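Local structure of probable starch synthase 4, chloroplastic/amyloplastic (6GNE) at residues A[8-13]-A[138-143]; A[223-228]-A[492-497]; A[387-392]-A[412-417]; A[439-444]-A[456-461]. The protein is a probable starch synthase of Arabidopsis thaliana plastids, a glycosyltransferase-type protein with the two-domain GT-B fold. All blocks are in the same frame, centred on the assembly; numbering follows the deposited sequence.

Contact 1 of 4, residues A[8-13]-A[138-143]; sequences SGLYVV and KPDIIH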
loop_
_atom_site.group_PDB
_atom_site.type_symbol
_atom_site.label_atom_id
_atom_site.label_comp_id
_atom_site.label_asym_id
_atom_site.label_seq_id
_atom_site.Cartn_x
_atom_site.Cartn_y
_atom_site.Cartn_z
ATOM N N SER A 8 17.646 16.076 19.245
ATOM C CA SER A 8 17.557 14.578 19.262
ATOM C C SER A 8 16.601 13.960 18.199
ATOM O O SER A 8 16.677 12.745 17.917
ATOM C CB SER A 8 17.141 14.104 20.667
ATOM O OG SER A 8 15.761 14.367 20.914
ATOM N N GLY A 9 15.690 14.774 17.659
ATOM C CA GLY A 9 14.712 14.328 16.654
ATOM C C GLY A 9 14.947 14.953 15.281
ATOM O O GLY A 9 15.293 16.123 15.160
ATOM N N LEU A 10 14.777 14.131 14.249
ATOM C CA LEU A 10 14.863 14.572 12.859
ATOM C C LEU A 10 13.597 15.254 12.373
ATOM O O LEU A 10 12.514 15.015 12.887
ATOM C CB LEU A 10 15.159 13.391 11.946
ATOM C CG LEU A 10 16.433 12.620 12.306
ATOM C CD1 LEU A 10 16.516 11.365 11.466
ATOM C CD2 LEU A 10 17.678 13.478 12.165
ATOM N N TYR A 11 13.772 16.109 11.364
ATOM C CA TYR A 11 12.687 16.727 10.631
ATOM C C TYR A 11 12.580 15.969 9.293
ATOM O O TYR A 11 13.480 16.034 8.440
ATOM C CB TYR A 11 12.950 18.223 10.448
ATOM C CG TYR A 11 11.954 18.996 9.572
ATOM C CD1 TYR A 11 10.663 18.511 9.299
ATOM C CD2 TYR A 11 12.306 20.237 9.043
ATOM C CE1 TYR A 11 9.774 19.244 8.519
ATOM C CE2 TYR A 11 11.437 20.960 8.247
ATOM C CZ TYR A 11 10.173 20.472 7.998
ATOM O OH TYR A 11 9.327 21.182 7.207
ATOM N N VAL A 12 11.471 15.246 9.147
ATOM C CA VAL A 12 11.244 14.313 8.048
ATOM C C VAL A 12 10.025 14.751 7.243
ATOM O O VAL A 12 8.920 14.837 7.784
ATOM C CB VAL A 12 10.963 12.912 8.617
ATOM C CG1 VAL A 12 10.825 11.895 7.500
ATOM C CG2 VAL A 12 12.042 12.519 9.620
ATOM N N VAL A 13 10.227 15.010 5.956
ATOM C CA VAL A 13 9.116 15.305 5.047
ATOM C C VAL A 13 8.844 14.135 4.085
ATOM O O VAL A 13 9.762 13.615 3.468
ATOM C CB VAL A 13 9.356 16.598 4.258
ATOM C CG1 VAL A 13 8.165 16.924 3.362
ATOM C CG2 VAL A 13 9.545 17.747 5.227
ATOM N N LYS A 138 14.022 23.379 6.344
ATOM C CA LYS A 138 15.305 22.704 6.230
ATOM C C LYS A 138 15.202 21.297 6.797
ATOM O O LYS A 138 15.687 21.042 7.902
ATOM C CB LYS A 138 16.383 23.504 6.961
ATOM C CG LYS A 138 16.597 24.886 6.371
ATOM C CD LYS A 138 17.991 25.421 6.673
ATOM C CE LYS A 138 18.366 26.594 5.779
ATOM N NZ LYS A 138 18.161 26.317 4.322
ATOM N N PRO A 139 14.558 20.381 6.043
ATOM C CA PRO A 139 14.440 19.006 6.526
ATOM C C PRO A 139 15.757 18.232 6.481
ATOM O O PRO A 139 16.582 18.441 5.601
ATOM C CB PRO A 139 13.390 18.380 5.583
ATOM C CG PRO A 139 13.456 19.208 4.353
ATOM C CD PRO A 139 13.787 20.593 4.799
ATOM N N ASP A 140 15.912 17.348 7.453
ATOM C CA ASP A 140 17.010 16.417 7.501
ATOM C C ASP A 140 16.809 15.285 6.501
ATOM O O ASP A 140 17.790 14.802 5.939
ATOM C CB ASP A 140 17.121 15.803 8.898
ATOM C CG ASP A 140 17.326 16.846 10.002
ATOM O OD1 ASP A 140 18.354 17.567 10.006
ATOM O OD2 ASP A 140 16.445 16.909 10.888
ATOM N N ILE A 141 15.543 14.836 6.335
ATOM C CA ILE A 141 15.150 13.717 5.445
ATOM C C ILE A 141 13.983 14.145 4.601
ATOM O O ILE A 141 13.020 14.676 5.112
ATOM C CB ILE A 141 14.674 12.477 6.229
ATOM C CG1 ILE A 141 15.786 11.886 7.096
ATOM C CG2 ILE A 141 14.107 11.402 5.289
ATOM C CD1 ILE A 141 16.931 11.210 6.347
ATOM N N ILE A 142 14.069 13.902 3.305
ATOM C CA ILE A 142 12.921 13.965 2.411
ATOM C C ILE A 142 12.748 12.524 1.912
ATOM O O ILE A 142 13.680 11.923 1.310
ATOM C CB ILE A 142 13.084 14.999 1.252
ATOM C CG1 ILE A 142 13.173 16.417 1.825
ATOM C CG2 ILE A 142 11.910 14.941 0.283
ATOM C CD1 ILE A 142 13.689 17.453 0.850
ATOM N N HIS A 143 11.561 11.971 2.188
ATOM C CA HIS A 143 11.239 10.596 1.848
ATOM C C HIS A 143 10.178 10.611 0.761
ATOM O O HIS A 143 9.079 11.043 1.004
ATOM C CB HIS A 143 10.768 9.884 3.112
ATOM C CG HIS A 143 10.701 8.399 2.994
ATOM N ND1 HIS A 143 10.723 7.576 4.091
ATOM C CD2 HIS A 143 10.632 7.581 1.914
ATOM C CE1 HIS A 143 10.629 6.315 3.700
ATOM N NE2 HIS A 143 10.582 6.292 2.381
#
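Y11 and D140 are tied by a bond from backbone to side chain, just where two parallel strands begin to pair. Strands 11-15 and 141-145 are neighbours in the sheet of the N-terminal, Rossmann-like half of a GT-B protein. Y11 N donates to D140 OD2 at 2.8 Å, almost straight at 170°, and meets the anti lone pair of that oxygen. The D140 carboxylate lies beside its own backbone N (chi1 -58°), which places OD2 against segment 8-13. L10 CD2 also packs on this carboxylate. The hydroxyl of Y11 bonds to E47, on neighbouring strand 45-51.

Backbone bonds continue the pairing. Y11 O accepts I141 N at 3.2 Å and a weak bond from D140 N. V13 N reaches I141 O at 2.9 Å, and H143 N reaches V13 O at 2.8 Å. V12 is thus paired with I141, and V13 with I142.

Apolar contacts lie on both faces of the pair. The V12 and I141 side chains lie side by side, CG1 of V12 4.0 Å from CG2 of I141. On the other face V13 CG2 packs on P139 CB at 3.9 Å. A CH-pi contact sets P139 CB over the Y11 ring, 4.2 Å from its centroid.

D140 therefore does the work of a backbone acceptor at the start of the pairing. Its charge is probably partly offset by the Y11 N-H.

Contact 2 of 4, residues A[223-228]-A[492-497]; sequences SNIVTT and ELYTRS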
loop_
_atom_site.group_PDB
_atom_site.type_symbol
_atom_site.label_atom_id
_atom_site.label_comp_id
_atom_site.label_asym_id
_atom_site.label_seq_id
_atom_site.Cartn_x
_atom_site.Cartn_y
_atom_site.Cartn_z
ATOM N N SER A 223 19.044 8.731 -4.863
ATOM C CA SER A 223 18.632 8.747 -3.466
ATOM C C SER A 223 19.753 8.224 -2.613
ATOM O O SER A 223 20.502 7.391 -3.054
ATOM C CB SER A 223 17.377 7.913 -3.280
ATOM O OG SER A 223 16.322 8.435 -4.080
ATOM N N ASN A 224 19.844 8.705 -1.385
ATOM C CA ASN A 224 20.838 8.214 -0.422
ATOM C C ASN A 224 20.411 6.903 0.249
ATOM O O ASN A 224 21.269 6.162 0.765
ATOM C CB ASN A 224 21.076 9.273 0.663
ATOM C CG ASN A 224 21.511 10.587 0.084
ATOM O OD1 ASN A 224 20.757 11.589 0.050
ATOM N ND2 ASN A 224 22.712 10.585 -0.432
ATOM N N ILE A 225 19.088 6.655 0.272
ATOM C CA ILE A 225 18.503 5.459 0.862
ATOM C C ILE A 225 17.420 4.981 -0.087
ATOM O O ILE A 225 16.566 5.773 -0.492
ATOM C CB ILE A 225 17.844 5.745 2.260
ATOM C CG1 ILE A 225 18.833 6.394 3.243
ATOM C CG2 ILE A 225 17.307 4.471 2.896
ATOM C CD1 ILE A 225 18.150 7.113 4.398
ATOM N N VAL A 226 17.435 3.686 -0.428
ATOM C CA VAL A 226 16.381 3.100 -1.270
ATOM C C VAL A 226 15.809 1.900 -0.580
ATOM O O VAL A 226 16.548 0.970 -0.264
ATOM C CB VAL A 226 16.918 2.650 -2.651
ATOM C CG1 VAL A 226 15.751 2.193 -3.532
ATOM C CG2 VAL A 226 17.773 3.768 -3.316
ATOM N N THR A 227 14.493 1.883 -0.347
ATOM C CA THR A 227 13.841 0.684 0.233
ATOM C C THR A 227 12.708 0.159 -0.615
ATOM O O THR A 227 12.185 0.843 -1.489
ATOM C CB THR A 227 13.311 0.892 1.682
ATOM O OG1 THR A 227 12.023 1.529 1.667
ATOM C CG2 THR A 227 14.293 1.714 2.511
ATOM N N THR A 228 12.368 -1.099 -0.345
ATOM C CA THR A 228 11.093 -1.659 -0.738
ATOM C C THR A 228 10.472 -2.354 0.464
ATOM O O THR A 228 11.045 -2.385 1.554
ATOM C CB THR A 228 11.177 -2.552 -1.981
ATOM O OG1 THR A 228 9.857 -2.855 -2.415
ATOM C CG2 THR A 228 11.934 -3.833 -1.709
ATOM N N GLU A 492 16.938 4.212 11.776
ATOM C CA GLU A 492 18.384 3.898 11.745
ATOM C C GLU A 492 19.011 4.189 10.384
ATOM O O GLU A 492 20.157 4.612 10.342
ATOM C CB GLU A 492 18.690 2.451 12.190
ATOM C CG GLU A 492 18.487 2.209 13.700
ATOM C CD GLU A 492 18.430 0.720 14.147
ATOM O OE1 GLU A 492 18.329 -0.214 13.283
ATOM O OE2 GLU A 492 18.482 0.488 15.394
ATOM N N LEU A 493 18.259 3.991 9.292
ATOM C CA LEU A 493 18.715 4.402 7.966
ATOM C C LEU A 493 18.811 5.915 7.841
ATOM O O LEU A 493 19.794 6.415 7.295
ATOM C CB LEU A 493 17.839 3.822 6.859
ATOM C CG LEU A 493 17.853 2.298 6.685
ATOM C CD1 LEU A 493 16.708 1.865 5.770
ATOM C CD2 LEU A 493 19.197 1.720 6.207
ATOM N N TYR A 494 17.805 6.627 8.357
ATOM C CA TYR A 494 17.793 8.096 8.364
ATOM C C TYR A 494 18.976 8.695 9.121
ATOM O O TYR A 494 19.683 9.554 8.585
ATOM C CB TYR A 494 16.522 8.650 9.019
ATOM C CG TYR A 494 15.184 8.434 8.327
ATOM C CD1 TYR A 494 15.075 7.916 7.028
ATOM C CD2 TYR A 494 14.010 8.791 8.981
ATOM C CE1 TYR A 494 13.841 7.737 6.427
ATOM C CE2 TYR A 494 12.784 8.618 8.394
ATOM C CZ TYR A 494 12.705 8.097 7.113
ATOM O OH TYR A 494 11.470 7.956 6.551
ATOM N N THR A 495 19.160 8.274 10.374
ATOM C CA THR A 495 20.262 8.784 11.209
ATOM C C THR A 495 21.631 8.454 10.619
ATOM O O THR A 495 22.485 9.320 10.579
ATOM C CB THR A 495 20.196 8.288 12.670
ATOM O OG1 THR A 495 19.982 6.875 12.693
ATOM C CG2 THR A 495 19.077 8.980 13.438
ATOM N N ARG A 496 21.831 7.228 10.143
ATOM C CA ARG A 496 23.117 6.800 9.582
ATOM C C ARG A 496 23.467 7.574 8.326
ATOM O O ARG A 496 24.646 7.902 8.123
ATOM C CB ARG A 496 23.133 5.297 9.311
ATOM C CG ARG A 496 24.466 4.682 8.902
ATOM C CD ARG A 496 24.568 3.192 9.271
ATOM N NE ARG A 496 23.680 2.311 8.466
ATOM C CZ ARG A 496 22.672 1.538 8.911
ATOM N NH1 ARG A 496 22.340 1.449 10.210
ATOM N NH2 ARG A 496 21.975 0.818 8.025
ATOM N N SER A 497 22.462 7.915 7.523
ATOM C CA SER A 497 22.683 8.755 6.346
ATOM C C SER A 497 22.990 10.228 6.679
ATOM O O SER A 497 23.840 10.839 6.050
ATOM C CB SER A 497 21.486 8.685 5.416
ATOM O OG SER A 497 21.852 9.135 4.134
#
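I225 and L493 form the centre of this contact, in which helix 484-499 packs on a sheet strand. The CD1 methyl of I225 points at the helix backbone and lies 3.4 Å from L493 O. Its CG2 branch meets L493 CD1 at 3.9 Å, so the two branches cover different parts of the same leucine. I225 CG1 lies beside the backbone N (chi1 -55°), which carries CD1 on to the helix. There CD1 also touches S497 CB at 3.8 Å and reaches the edge of the Y494 ring, 4.1 Å from Y494 CD1.

Smaller contacts flank this core. N224 CB lies 3.6 Å from S497 OG, and T227 CG2 lies 4.1 Å from L493 CD1. No hydrogen bond crosses between the segments, so the join rests on packing.

Polar ends are held from outside. T227 OG1 bonds to T173 and to Y490 of the same helix. N224 OD1 takes I170 N, while N224 ND2 makes a weak bond to a bound alpha-D-glucopyranose.

A helix late in the chain thus returns to the N-terminal domain, as is usual in GT-B proteins. Strand 225-228 runs between strands 169-174 and 257-259, parallel to both. Residues 492-497 of helix 484-499 run nearly antiparallel to it, at 168°.

Contact 3 of 4, residues A[387-392]-A[412-417]; sequences SDLFII and IPIARK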
loop_
_atom_site.group_PDB
_atom_site.type_symbol
_atom_site.label_atom_id
_atom_site.label_comp_id
_atom_site.label_asym_id
_atom_site.label_seq_id
_atom_site.Cartn_x
_atom_site.Cartn_y
_atom_site.Cartn_z
ATOM N N SER A 387 -15.052 -12.445 9.139
ATOM C CA SER A 387 -14.555 -13.607 8.410
ATOM C C SER A 387 -13.725 -14.529 9.312
ATOM O O SER A 387 -13.058 -14.064 10.227
ATOM C CB SER A 387 -13.755 -13.160 7.174
ATOM O OG SER A 387 -12.588 -12.461 7.546
ATOM N N ASP A 388 -13.811 -15.831 9.048
ATOM C CA ASP A 388 -12.983 -16.837 9.696
ATOM C C ASP A 388 -11.687 -17.076 8.936
ATOM O O ASP A 388 -10.655 -17.434 9.538
ATOM C CB ASP A 388 -13.724 -18.139 9.761
ATOM C CG ASP A 388 -15.015 -18.003 10.492
ATOM O OD1 ASP A 388 -14.964 -17.617 11.682
ATOM O OD2 ASP A 388 -16.071 -18.222 9.848
ATOM N N LEU A 389 -11.763 -16.899 7.615
ATOM C CA LEU A 389 -10.656 -17.128 6.722
ATOM C C LEU A 389 -10.567 -15.958 5.745
ATOM O O LEU A 389 -11.577 -15.340 5.398
ATOM C CB LEU A 389 -10.900 -18.431 5.954
ATOM C CG LEU A 389 -10.861 -19.734 6.759
ATOM C CD1 LEU A 389 -11.360 -20.926 5.981
ATOM C CD2 LEU A 389 -9.436 -20.005 7.170
ATOM N N PHE A 390 -9.350 -15.699 5.285
ATOM C CA PHE A 390 -9.056 -14.585 4.389
ATOM C C PHE A 390 -8.036 -15.009 3.339
ATOM O O PHE A 390 -6.949 -15.483 3.693
ATOM C CB PHE A 390 -8.519 -13.387 5.184
ATOM C CG PHE A 390 -8.434 -12.138 4.366
ATOM C CD1 PHE A 390 -7.306 -11.868 3.594
ATOM C CD2 PHE A 390 -9.516 -11.262 4.302
ATOM C CE1 PHE A 390 -7.232 -10.753 2.792
ATOM C CE2 PHE A 390 -9.447 -10.108 3.512
ATOM C CZ PHE A 390 -8.302 -9.859 2.754
ATOM N N ILE A 391 -8.356 -14.807 2.059
ATOM C CA ILE A 391 -7.488 -15.326 0.986
ATOM C C ILE A 391 -6.663 -14.249 0.271
ATOM O O ILE A 391 -7.193 -13.200 -0.065
ATOM C CB ILE A 391 -8.272 -16.164 -0.050
ATOM C CG1 ILE A 391 -9.396 -15.370 -0.729
ATOM C CG2 ILE A 391 -8.820 -17.423 0.598
ATOM C CD1 ILE A 391 -9.655 -15.859 -2.145
ATOM N N ILE A 392 -5.390 -14.540 0.035
ATOM C CA ILE A 392 -4.469 -13.652 -0.694
ATOM C C ILE A 392 -3.648 -14.559 -1.635
ATOM O O ILE A 392 -2.477 -14.892 -1.381
ATOM C CB ILE A 392 -3.482 -12.819 0.223
ATOM C CG1 ILE A 392 -4.023 -12.617 1.637
ATOM C CG2 ILE A 392 -3.152 -11.454 -0.383
ATOM C CD1 ILE A 392 -3.952 -13.837 2.535
ATOM N N ILE A 412 -8.003 -15.893 9.670
ATOM C CA ILE A 412 -6.785 -16.673 9.373
ATOM C C ILE A 412 -6.468 -16.726 7.892
ATOM O O ILE A 412 -7.313 -17.116 7.112
ATOM C CB ILE A 412 -6.913 -18.099 9.899
ATOM C CG1 ILE A 412 -7.194 -18.067 11.420
ATOM C CG2 ILE A 412 -5.662 -18.907 9.592
ATOM C CD1 ILE A 412 -6.192 -17.261 12.247
ATOM N N PRO A 413 -5.257 -16.316 7.497
ATOM C CA PRO A 413 -4.981 -16.125 6.090
ATOM C C PRO A 413 -4.643 -17.399 5.348
ATOM O O PRO A 413 -4.083 -18.340 5.913
ATOM C CB PRO A 413 -3.761 -15.183 6.073
ATOM C CG PRO A 413 -3.083 -15.450 7.345
ATOM C CD PRO A 413 -4.173 -15.761 8.320
ATOM N N ILE A 414 -4.988 -17.391 4.074
ATOM C CA ILE A 414 -4.586 -18.395 3.127
ATOM C C ILE A 414 -3.897 -17.626 1.998
ATOM O O ILE A 414 -4.540 -16.852 1.287
ATOM C CB ILE A 414 -5.796 -19.183 2.556
ATOM C CG1 ILE A 414 -6.650 -19.769 3.705
ATOM C CG2 ILE A 414 -5.328 -20.224 1.524
ATOM C CD1 ILE A 414 -7.896 -20.466 3.235
ATOM N N ALA A 415 -2.599 -17.881 1.826
ATOM C CA ALA A 415 -1.745 -17.025 1.041
ATOM C C ALA A 415 -0.793 -17.813 0.173
ATOM O O ALA A 415 -0.296 -18.865 0.578
ATOM C CB ALA A 415 -0.944 -16.126 1.972
ATOM N N ARG A 416 -0.479 -17.266 -0.997
ATOM C CA ARG A 416 0.579 -17.831 -1.807
ATOM C C ARG A 416 1.953 -17.371 -1.301
ATOM O O ARG A 416 2.087 -16.243 -0.867
ATOM C CB ARG A 416 0.387 -17.506 -3.283
ATOM C CG ARG A 416 1.069 -18.548 -4.188
ATOM C CD ARG A 416 0.873 -18.271 -5.664
ATOM N NE ARG A 416 1.842 -17.290 -6.124
ATOM C CZ ARG A 416 3.073 -17.558 -6.524
ATOM N NH1 ARG A 416 3.835 -16.561 -6.923
ATOM N NH2 ARG A 416 3.543 -18.788 -6.536
ATOM N N LYS A 417 2.938 -18.268 -1.306
ATOM C CA LYS A 417 4.281 -17.969 -0.806
ATOM C C LYS A 417 5.051 -17.130 -1.812
ATOM O O LYS A 417 5.725 -17.655 -2.700
ATOM C CB LYS A 417 5.076 -19.235 -0.524
ATOM C CG LYS A 417 4.774 -19.827 0.815
ATOM C CD LYS A 417 5.178 -21.300 0.892
ATOM C CE LYS A 417 6.553 -21.518 1.505
ATOM N NZ LYS A 417 6.744 -22.997 1.687
#
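A beta-alpha-beta unit brings I391 and I414 together: strand 389-392, helix 402-408 and strand 412-416, with the two strands side by side and parallel. Their backbones are joined by five hydrogen bonds. I412 N reaches D388 O and F390 N reaches I412 O, both at 3.1 Å, with the donor well above the carbonyl plane in each. I414 N to F390 O and I392 N to I414 O follow, both at 2.8 Å. R416 N closes the set on I392 O.

One face carries L389, I391, I412 and I414. The I391 CG2 branch lies 4.0 Å from I414 CB, and L389 CD2 packs 4.2 Å from I412 CB. I391 CG1 sits between the backbone N and carbonyl carbon (chi1 59°), so it is CG2 that meets I414. Helix 448-464 covers this face through L455, A458 and F459.

The other face carries F390, I392, P413 and A415. I392 CD1 touches both P413 CB and A415 CB, 3.8 Å from each. F390, I392 and P413 pack against helix 402-408.

The right-handed crossover between adjacent parallel strands is the repeating element of Rossmann-like domains, such as the C-terminal domain of GT-B proteins.

Contact 4 of 4, residues A[439-444]-A[456-461]; sequences NGFTFQ and ERAFNH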
loop_
_atom_site.group_PDB
_atom_site.type_symbol
_atom_site.label_atom_id
_atom_site.label_comp_id
_atom_site.label_asym_id
_atom_site.label_seq_id
_atom_site.Cartn_x
_atom_site.Cartn_y
_atom_site.Cartn_z
ATOM N N ASN A 439 0.911 -19.134 11.637
ATOM C CA ASN A 439 -0.294 -18.302 11.773
ATOM C C ASN A 439 -1.359 -18.490 10.725
ATOM O O ASN A 439 -2.329 -17.755 10.744
ATOM C CB ASN A 439 0.114 -16.824 11.804
ATOM C CG ASN A 439 0.854 -16.392 10.540
ATOM O OD1 ASN A 439 0.893 -17.135 9.535
ATOM N ND2 ASN A 439 1.416 -15.187 10.573
ATOM N N GLY A 440 -1.214 -19.448 9.816
ATOM C CA GLY A 440 -2.159 -19.562 8.703
ATOM C C GLY A 440 -1.877 -20.731 7.793
ATOM O O GLY A 440 -1.390 -21.784 8.224
ATOM N N PHE A 441 -2.208 -20.549 6.520
ATOM C CA PHE A 441 -2.056 -21.600 5.515
ATOM C C PHE A 441 -1.468 -21.021 4.261
ATOM O O PHE A 441 -1.867 -19.949 3.846
ATOM C CB PHE A 441 -3.424 -22.195 5.183
ATOM C CG PHE A 441 -4.099 -22.820 6.360
ATOM C CD1 PHE A 441 -4.910 -22.064 7.171
ATOM C CD2 PHE A 441 -3.907 -24.152 6.641
ATOM C CE1 PHE A 441 -5.521 -22.619 8.266
ATOM C CE2 PHE A 441 -4.527 -24.730 7.734
ATOM C CZ PHE A 441 -5.324 -23.948 8.572
ATOM N N THR A 442 -0.492 -21.732 3.673
ATOM C CA THR A 442 0.164 -21.275 2.449
ATOM C C THR A 442 0.195 -22.326 1.368
ATOM O O THR A 442 -0.039 -23.478 1.607
ATOM C CB THR A 442 1.611 -20.759 2.726
ATOM O OG1 THR A 442 2.500 -21.823 3.106
ATOM C CG2 THR A 442 1.637 -19.670 3.801
ATOM N N PHE A 443 0.476 -21.901 0.153
ATOM C CA PHE A 443 0.760 -22.824 -0.964
ATOM C C PHE A 443 1.782 -22.200 -1.909
ATOM O O PHE A 443 1.917 -20.970 -1.966
ATOM C CB PHE A 443 -0.536 -23.203 -1.703
ATOM C CG PHE A 443 -1.243 -22.059 -2.354
ATOM C CD1 PHE A 443 -2.059 -21.208 -1.629
ATOM C CD2 PHE A 443 -1.109 -21.846 -3.715
ATOM C CE1 PHE A 443 -2.723 -20.173 -2.248
ATOM C CE2 PHE A 443 -1.759 -20.786 -4.361
ATOM C CZ PHE A 443 -2.562 -19.944 -3.623
ATOM N N GLN A 444 2.485 -23.048 -2.649
ATOM C CA GLN A 444 3.546 -22.608 -3.518
ATOM C C GLN A 444 3.028 -22.227 -4.919
ATOM O O GLN A 444 3.074 -21.072 -5.313
ATOM C CB GLN A 444 4.643 -23.671 -3.575
ATOM C CG GLN A 444 5.977 -23.177 -4.148
ATOM C CD GLN A 444 6.605 -21.998 -3.335
ATOM O OE1 GLN A 444 7.274 -22.230 -2.290
ATOM N NE2 GLN A 444 6.368 -20.725 -3.802
ATOM N N GLU A 456 -8.546 -26.877 1.610
ATOM C CA GLU A 456 -8.978 -28.146 2.223
ATOM C C GLU A 456 -8.495 -28.227 3.669
ATOM O O GLU A 456 -9.295 -28.472 4.568
ATOM C CB GLU A 456 -8.455 -29.331 1.396
ATOM C CG GLU A 456 -8.747 -30.736 1.924
ATOM C CD GLU A 456 -7.983 -31.868 1.176
ATOM O OE1 GLU A 456 -6.847 -31.653 0.680
ATOM O OE2 GLU A 456 -8.489 -33.014 1.087
ATOM N N ARG A 457 -7.204 -27.972 3.898
ATOM C CA ARG A 457 -6.647 -28.066 5.255
ATOM C C ARG A 457 -7.225 -27.024 6.171
ATOM O O ARG A 457 -7.516 -27.302 7.302
ATOM C CB ARG A 457 -5.118 -28.021 5.264
ATOM C CG ARG A 457 -4.495 -29.255 4.618
ATOM C CD ARG A 457 -2.974 -29.235 4.610
ATOM N NE ARG A 457 -2.407 -28.188 3.752
ATOM C CZ ARG A 457 -1.851 -27.050 4.182
ATOM N NH1 ARG A 457 -1.409 -26.181 3.304
ATOM N NH2 ARG A 457 -1.699 -26.774 5.484
ATOM N N ALA A 458 -7.452 -25.827 5.668
ATOM C CA ALA A 458 -8.017 -24.765 6.464
ATOM C C ALA A 458 -9.447 -25.102 6.887
ATOM O O ALA A 458 -9.804 -24.927 8.053
ATOM C CB ALA A 458 -7.969 -23.454 5.711
ATOM N N PHE A 459 -10.249 -25.618 5.963
ATOM C CA PHE A 459 -11.623 -26.065 6.283
ATOM C C PHE A 459 -11.655 -27.223 7.260
ATOM O O PHE A 459 -12.458 -27.222 8.171
ATOM C CB PHE A 459 -12.431 -26.424 5.031
ATOM C CG PHE A 459 -13.104 -25.238 4.392
ATOM C CD1 PHE A 459 -12.379 -24.096 4.073
ATOM C CD2 PHE A 459 -14.458 -25.267 4.120
ATOM C CE1 PHE A 459 -12.994 -23.010 3.502
ATOM C CE2 PHE A 459 -15.091 -24.192 3.536
ATOM C CZ PHE A 459 -14.353 -23.057 3.224
ATOM N N ASN A 460 -10.762 -28.191 7.074
ATOM C CA ASN A 460 -10.564 -29.305 8.038
ATOM C C ASN A 460 -10.230 -28.799 9.439
ATOM O O ASN A 460 -10.902 -29.174 10.398
ATOM C CB ASN A 460 -9.459 -30.285 7.570
ATOM C CG ASN A 460 -9.927 -31.236 6.445
ATOM O OD1 ASN A 460 -11.057 -31.137 5.905
ATOM N ND2 ASN A 460 -9.039 -32.156 6.072
ATOM N N HIS A 461 -9.199 -27.957 9.553
ATOM C CA HIS A 461 -8.795 -27.382 10.848
ATOM C C HIS A 461 -9.956 -26.631 11.517
ATOM O O HIS A 461 -10.208 -26.833 12.696
ATOM C CB HIS A 461 -7.560 -26.480 10.715
ATOM C CG HIS A 461 -6.255 -27.219 10.747
ATOM N ND1 HIS A 461 -5.502 -27.347 11.897
ATOM C CD2 HIS A 461 -5.562 -27.873 9.770
ATOM C CE1 HIS A 461 -4.398 -28.044 11.622
ATOM N NE2 HIS A 461 -4.405 -28.371 10.338
#
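T442 and R457 share one acceptor, D427 OD2, which takes both the backbone N-H of T442 and a salt bridge from R457 NH1. A second salt bridge joins R457 NH2 to D429 OD2, and the two aspartates probably offset the charge of the guanidinium they grip. The contact packs an outer strand of the parallel, Rossmann-like sheet in this half of the GT-B fold against helix 448-464. Strand 441-443 and helix residues 456-461 run in nearly opposite directions, at 164°.

T442 O also faces the edge of the guanidinium, near its plane, 3.5 Å from R457 NH1. The arginine chain bends at chi3 (-67°), which brings its end back along F441. R457 NH2 then lies at the edge of the F441 ring, 3.6 Å from F441 CD2. The approach is near the ring plane, so the cation does not sit over the face.

F441 carries most of the apolar contact. A458 CB is over one face of its ring, 3.7 Å from the centroid. A458 CA is on the same side, 3.5 Å from F441 CZ. With only a methyl group at A458, the ring comes close to the helix backbone.

H461, one helical turn after R457, completes the set. The edge of F441 points toward the H461 ring face in an offset edge-to-face pair, the planes 63° apart and the centroids 5.6 Å. H461 NE2 bonds weakly to D429 OD1. At the closest approach of the two rings, H461 CD2 is 3.9 Å from F441 CE2, near the plane of the phenylalanine.

In the fold
The contacts form two groups, one in each half of the GT-B fold. Contacts 1 and 2 reach the same sheet, with centres 12 Å apart. Y494 joins them: its OH is 2.6 Å from H143 ND1, and its ring packs on V12 and I141. Helix 484-499, late in the chain, thus packs on the N-terminal sheet. Contacts 3 and 4 have centres 8 Å apart and share the second sheet. P413 O is 3.0 Å from F441 N, and R416 NH2 is 2.6 Å from Q444 O. The centres of contacts 1 and 3 are 38 Å apart. The side chain of I392 in contact 3 lies about 6 Å from bound ADP, and N224 of contact 2 belongs to a separate glycan pocket.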